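Beta-lactamase (Klebsiella pneumoniae, PDB 6HUH) probably hydrolyses beta-lactam antibiotics to substituted beta-amino acids, as a class D serine beta-lactamase that confers antibiotic resistance. Local coordinates at residues Pro76-Asp81 and Ser106-Glu111; Ala116-Tyr121 and Asp140-Ala145. One frame throughout, in Å; residues are numbered along the deposited sequence.

Interaction 1 (Pro76-Asp81 and Ser106-Glu111); sequences PFKAGD and SQRLTE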
loop_
_atom_site.group_PDB
_atom_site.type_symbol
_atom_site.label_atom_id
_atom_site.label_comp_id
_atom_site.label_asym_id
_atom_site.label_seq_id
_atom_site.Cartn_x
_atom_site.Cartn_y
_atom_site.Cartn_z
ATOM N N PRO A 76 -4.917 13.062 9.347
ATOM C CA PRO A 76 -5.787 12.305 10.260
ATOM C C PRO A 76 -7.287 12.495 10.010
ATOM O O PRO A 76 -7.723 13.556 9.550
ATOM C CB PRO A 76 -5.405 12.862 11.626
ATOM C CG PRO A 76 -5.032 14.278 11.359
ATOM C CD PRO A 76 -4.390 14.286 9.998
ATOM N N PHE A 77 -8.084 11.483 10.379
ATOM C CA PHE A 77 -9.546 11.529 10.313
ATOM C C PHE A 77 -10.039 12.461 11.436
ATOM O O PHE A 77 -9.513 12.407 12.545
ATOM C CB PHE A 77 -10.111 10.111 10.511
ATOM C CG PHE A 77 -11.620 10.032 10.593
ATOM C CD1 PHE A 77 -12.398 9.987 9.437
ATOM C CD2 PHE A 77 -12.264 9.954 11.827
ATOM C CE1 PHE A 77 -13.790 9.883 9.515
ATOM C CE2 PHE A 77 -13.659 9.871 11.899
ATOM C CZ PHE A 77 -14.410 9.836 10.746
ATOM N N LYS A 78 -11.043 13.293 11.163
ATOM C CA LYS A 78 -11.589 14.206 12.179
ATOM C C LYS A 78 -13.092 13.968 12.363
ATOM O O LYS A 78 -13.749 13.568 11.408
ATOM C CB LYS A 78 -11.364 15.675 11.770
ATOM C CG LYS A 78 -9.911 16.142 11.706
ATOM C CD LYS A 78 -9.854 17.571 11.165
ATOM C CE LYS A 78 -8.503 17.971 10.635
ATOM N NZ LYS A 78 -8.607 19.189 9.789
ATOM N N ALA A 79 -13.638 14.252 13.574
ATOM C CA ALA A 79 -15.076 14.129 13.880
ATOM C C ALA A 79 -15.834 15.116 13.000
ATOM O O ALA A 79 -15.529 16.307 12.986
ATOM C CB ALA A 79 -15.344 14.421 15.351
ATOM N N GLY A 80 -16.753 14.590 12.213
ATOM C CA GLY A 80 -17.518 15.365 11.248
ATOM C C GLY A 80 -17.182 15.002 9.810
ATOM O O GLY A 80 -17.803 15.528 8.878
ATOM N N ASP A 81 -16.185 14.103 9.614
ATOM C CA ASP A 81 -15.817 13.638 8.279
ATOM C C ASP A 81 -16.657 12.417 7.938
ATOM O O ASP A 81 -16.922 11.608 8.837
ATOM C CB ASP A 81 -14.321 13.290 8.159
ATOM C CG ASP A 81 -13.374 14.467 8.110
ATOM O OD1 ASP A 81 -13.804 15.563 7.693
ATOM O OD2 ASP A 81 -12.192 14.289 8.465
ATOM N N SER A 106 -10.101 13.715 -0.253
ATOM C CA SER A 106 -10.252 14.453 -1.508
ATOM C C SER A 106 -10.762 15.854 -1.217
ATOM O O SER A 106 -10.330 16.800 -1.881
ATOM C CB SER A 106 -11.215 13.733 -2.439
ATOM O OG SER A 106 -10.667 12.515 -2.911
ATOM N N GLN A 107 -11.681 15.983 -0.209
ATOM C CA GLN A 107 -12.261 17.258 0.251
ATOM C C GLN A 107 -11.182 18.108 0.905
ATOM O O GLN A 107 -11.172 19.320 0.706
ATOM C CB GLN A 107 -13.419 17.037 1.231
ATOM C CG GLN A 107 -14.471 16.046 0.748
ATOM C CD GLN A 107 -15.716 16.034 1.598
ATOM O OE1 GLN A 107 -15.670 16.019 2.836
ATOM N NE2 GLN A 107 -16.866 16.002 0.945
ATOM N N ARG A 108 -10.248 17.479 1.645
ATOM C CA ARG A 108 -9.107 18.158 2.282
ATOM C C ARG A 108 -8.244 18.822 1.222
ATOM O O ARG A 108 -7.806 19.956 1.417
ATOM C CB ARG A 108 -8.231 17.169 3.057
ATOM C CG ARG A 108 -8.887 16.561 4.269
ATOM C CD ARG A 108 -8.831 17.440 5.496
ATOM N NE ARG A 108 -8.743 16.593 6.676
ATOM C CZ ARG A 108 -9.785 16.104 7.335
ATOM N NH1 ARG A 108 -11.022 16.411 6.959
ATOM N NH2 ARG A 108 -9.601 15.318 8.385
ATOM N N LEU A 109 -8.014 18.107 0.100
ATOM C CA LEU A 109 -7.268 18.601 -1.045
ATOM C C LEU A 109 -8.002 19.748 -1.724
ATOM O O LEU A 109 -7.377 20.787 -1.943
ATOM C CB LEU A 109 -6.940 17.463 -2.043
ATOM C CG LEU A 109 -6.614 17.820 -3.512
ATOM C CD1 LEU A 109 -5.408 18.740 -3.634
ATOM C CD2 LEU A 109 -6.306 16.593 -4.287
ATOM N N THR A 110 -9.303 19.578 -2.061
ATOM C CA THR A 110 -10.078 20.617 -2.770
ATOM C C THR A 110 -10.230 21.901 -1.948
ATOM O O THR A 110 -10.043 22.977 -2.515
ATOM C CB THR A 110 -11.424 20.100 -3.293
ATOM O OG1 THR A 110 -12.266 19.689 -2.211
ATOM C CG2 THR A 110 -11.271 18.985 -4.329
ATOM N N GLU A 111 -10.503 21.790 -0.616
ATOM C CA GLU A 111 -10.630 22.947 0.302
ATOM C C GLU A 111 -9.338 23.779 0.331
ATOM O O GLU A 111 -9.392 25.005 0.449
ATOM C CB GLU A 111 -10.968 22.494 1.730
ATOM C CG GLU A 111 -12.446 22.220 1.964
ATOM C CD GLU A 111 -12.794 21.637 3.324
ATOM O OE1 GLU A 111 -13.697 20.768 3.384
ATOM O OE2 GLU A 111 -12.174 22.052 4.330
HETATM O O HOH W 1 -6.785 16.026 8.485
#

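Interaction 2 (Ala116-Tyr121 and Asp140-Ala145); sequences ARFQQY and DGLTQA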
loop_
_atom_site.group_PDB
_atom_site.type_symbol
_atom_site.label_atom_id
_atom_site.label_comp_id
_atom_site.label_asym_id
_atom_site.label_seq_id
_atom_site.Cartn_x
_atom_site.Cartn_y
_atom_site.Cartn_z
ATOM N N ALA A 116 -11.500 28.264 -7.374
ATOM C CA ALA A 116 -10.939 28.890 -8.575
ATOM C C ALA A 116 -9.894 28.007 -9.264
ATOM O O ALA A 116 -9.997 27.799 -10.478
ATOM C CB ALA A 116 -10.353 30.246 -8.241
ATOM N N ARG A 117 -8.906 27.469 -8.490
ATOM C CA ARG A 117 -7.849 26.576 -8.992
ATOM C C ARG A 117 -8.477 25.244 -9.454
ATOM O O ARG A 117 -8.122 24.737 -10.519
ATOM C CB ARG A 117 -6.791 26.327 -7.905
ATOM C CG ARG A 117 -5.347 26.617 -8.314
ATOM C CD ARG A 117 -4.467 26.671 -7.064
ATOM N NE ARG A 117 -3.050 26.379 -7.319
ATOM C CZ ARG A 117 -2.156 26.136 -6.363
ATOM N NH1 ARG A 117 -2.522 26.132 -5.087
ATOM N NH2 ARG A 117 -0.892 25.887 -6.676
ATOM N N PHE A 118 -9.437 24.707 -8.665
ATOM C CA PHE A 118 -10.168 23.470 -8.938
ATOM C C PHE A 118 -10.770 23.554 -10.324
ATOM O O PHE A 118 -10.448 22.732 -11.178
ATOM C CB PHE A 118 -11.251 23.255 -7.856
ATOM C CG PHE A 118 -12.062 21.976 -7.879
ATOM C CD1 PHE A 118 -11.485 20.773 -8.262
ATOM C CD2 PHE A 118 -13.367 21.958 -7.409
ATOM C CE1 PHE A 118 -12.219 19.592 -8.236
ATOM C CE2 PHE A 118 -14.096 20.773 -7.364
ATOM C CZ PHE A 118 -13.526 19.597 -7.790
ATOM N N GLN A 119 -11.560 24.614 -10.574
ATOM C CA GLN A 119 -12.176 24.901 -11.866
ATOM C C GLN A 119 -11.119 25.083 -12.940
ATOM O O GLN A 119 -11.319 24.558 -14.012
ATOM C CB GLN A 119 -13.093 26.134 -11.777
ATOM C CG GLN A 119 -14.059 26.317 -12.948
ATOM C CD GLN A 119 -15.174 25.295 -12.959
ATOM O OE1 GLN A 119 -16.117 25.360 -12.164
ATOM N NE2 GLN A 119 -15.107 24.341 -13.887
ATOM N N GLN A 120 -9.996 25.786 -12.673
ATOM C CA GLN A 120 -8.932 25.981 -13.674
ATOM C C GLN A 120 -8.381 24.643 -14.163
ATOM O O GLN A 120 -8.237 24.439 -15.379
ATOM C CB GLN A 120 -7.792 26.818 -13.108
ATOM C CG GLN A 120 -8.073 28.302 -13.043
ATOM C CD GLN A 120 -7.032 29.041 -12.240
ATOM O OE1 GLN A 120 -7.347 29.695 -11.235
ATOM N NE2 GLN A 120 -5.773 28.978 -12.686
ATOM N N TYR A 121 -8.105 23.716 -13.202
ATOM C CA TYR A 121 -7.605 22.374 -13.461
ATOM C C TYR A 121 -8.654 21.579 -14.255
ATOM O O TYR A 121 -8.316 21.092 -15.323
ATOM C CB TYR A 121 -7.260 21.659 -12.152
ATOM C CG TYR A 121 -5.894 21.968 -11.571
ATOM C CD1 TYR A 121 -4.741 21.399 -12.109
ATOM C CD2 TYR A 121 -5.764 22.698 -10.396
ATOM C CE1 TYR A 121 -3.484 21.637 -11.554
ATOM C CE2 TYR A 121 -4.511 22.936 -9.824
ATOM C CZ TYR A 121 -3.371 22.395 -10.404
ATOM O OH TYR A 121 -2.122 22.591 -9.856
ATOM N N ASP A 140 -22.220 23.647 -2.255
ATOM C CA ASP A 140 -21.095 22.788 -1.896
ATOM C C ASP A 140 -20.499 22.013 -3.097
ATOM O O ASP A 140 -20.329 20.797 -3.037
ATOM C CB ASP A 140 -21.464 21.840 -0.731
ATOM C CG ASP A 140 -22.532 20.770 -0.999
ATOM O OD1 ASP A 140 -23.213 20.847 -2.052
ATOM O OD2 ASP A 140 -22.646 19.824 -0.183
ATOM N N GLY A 141 -20.149 22.728 -4.153
ATOM C CA GLY A 141 -19.552 22.123 -5.336
ATOM C C GLY A 141 -18.111 21.692 -5.128
ATOM O O GLY A 141 -17.668 20.690 -5.698
ATOM N N LEU A 142 -17.370 22.441 -4.295
ATOM C CA LEU A 142 -15.958 22.205 -4.002
ATOM C C LEU A 142 -15.645 20.817 -3.445
ATOM O O LEU A 142 -14.610 20.242 -3.790
ATOM C CB LEU A 142 -15.419 23.300 -3.057
ATOM C CG LEU A 142 -13.918 23.308 -2.747
ATOM C CD1 LEU A 142 -13.077 23.475 -4.013
ATOM C CD2 LEU A 142 -13.587 24.377 -1.739
ATOM N N THR A 143 -16.516 20.289 -2.582
ATOM C CA THR A 143 -16.262 19.004 -1.934
ATOM C C THR A 143 -17.222 17.897 -2.360
ATOM O O THR A 143 -17.021 16.745 -1.967
ATOM C CB THR A 143 -16.257 19.191 -0.409
ATOM O OG1 THR A 143 -17.566 19.570 0.028
ATOM C CG2 THR A 143 -15.228 20.217 0.059
ATOM N N GLN A 144 -18.252 18.231 -3.167
ATOM C CA GLN A 144 -19.297 17.288 -3.565
ATOM C C GLN A 144 -19.602 17.187 -5.057
ATOM O O GLN A 144 -20.583 16.527 -5.387
ATOM C CB GLN A 144 -20.598 17.646 -2.812
ATOM C CG GLN A 144 -21.209 16.508 -2.006
ATOM C CD GLN A 144 -20.496 16.263 -0.702
ATOM O OE1 GLN A 144 -19.999 15.158 -0.435
ATOM N NE2 GLN A 144 -20.461 17.298 0.143
ATOM N N ALA A 145 -18.805 17.819 -5.951
ATOM C CA ALA A 145 -19.077 17.827 -7.398
ATOM C C ALA A 145 -19.051 16.458 -8.073
ATOM O O ALA A 145 -19.917 16.173 -8.906
ATOM C CB ALA A 145 -18.142 18.780 -8.120
#

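Interaction 1 (Pro76-Asp81 and Ser106-Glu111)
Asp81 and Arg108 bridge a loop and helix 103-113 whose backbones stay well apart, 9.5 Å at the closest CA pair, Asp81 CA to Gln107 CA. The loop side is a type II beta turn from Lys78 to Asp81, closed by the backbone bond from Asp81 N to Lys78 O, with Gly80 at its third position taking the positive phi of 112°. Arg108 spans the gap with a chain that folds at its second torsion (chi2 -82°), bringing the guanidinium round to the loop end-on. Arg108 NH2 donates to the syn lone pair of Asp81 OD2 at 2.8 Å, while Arg108 NH1 is shared between Asp81 OD1 at 3.0 Å and OD2. The two flat groups are twisted, their planes 41° apart. Arg108 NH2 also donates to Pro76 O, 2.8 Å away and in the carbonyl plane. Water 1 extends this edge, accepting from Arg108 NE and donating to Pro76 O. Asp81 OD2 takes a third donor, Lys78 N, from above the carboxylate plane at 3.1 Å, so the turn itself holds the acid in place. The extended Lys78 chain runs over one guanidinium face, its NZ 4.1 Å from Arg108 NE; the nearby Asp81 carboxylate probably offsets part of this like-charge contact. This is a surface salt bridge with a backbone carbonyl beside it, tying the beta turn of the loop between helices 56-64 and 94-99 to helix 103-113.

Interaction 2 (Ala116-Tyr121 and Asp140-Ala145)
Phe118 of helix 115-124 reaches across to Leu142 and Gly141 in the short, weakly bonded helix at about 141-144. The CA atoms of Phe118 and Leu142 are 7.7 Å apart. With CG anti to the backbone N (chi1 -175°), Phe118 swings its ring out from its own helix, and one side of the ring, CD2 and CE2, does most of the touching. Phe118 CD2 packs against the CD1 methyl of Leu142 at 3.7 Å. The Leu142 side chain does not leave its backbone pointing straight at the ring; its branched end turns inward and brings CD1 up to Phe118, the two side chains meeting at a slant.

The rest of the ring's contact is with main-chain oxygens. Phe118 CE2 lies 3.6 Å from Leu142 O, which approaches obliquely. Gly141 O lies near the ring plane, at the edge, 3.9 Å from Phe118 CE2. These are van der Waals contacts with the carbonyls of a helical turn. Gly141 O also receives a weak bond from Ala145 N, and the CB of Ala145 points toward helix 115-124 as well. The result is an aromatic-aliphatic core contact: a phenylalanine of helix 115-124 that packs against helix 141-144, with Met60 of helix 56-64 and Trp146 also touching its side chain, within the helical part of the beta-lactamase/transpeptidase fold.

Helix 103-113 supplies the 106-111 side of interaction 1 and also touches the 140-145 segment of interaction 2; the contact centres are 15 Å apart. Thr110 OG1 lies 2.9 Å from Leu142 O, the carbonyl that also touches Phe118, and Gln107 NE2 lies 3.0 Å from Thr143 O; both are probable hydrogen bonds. Helix 115-124, which carries Phe118, follows helix 103-113 directly in the chain, and both contacts lie on the same side of the chain's centre. Neither contact lies at the active site, but Ser106, on helix 103-113, hydrogen-bonds through OG to the carboxylated lysine at position 54, close in sequence to Ser51, the predicted acyl-ester nucleophile.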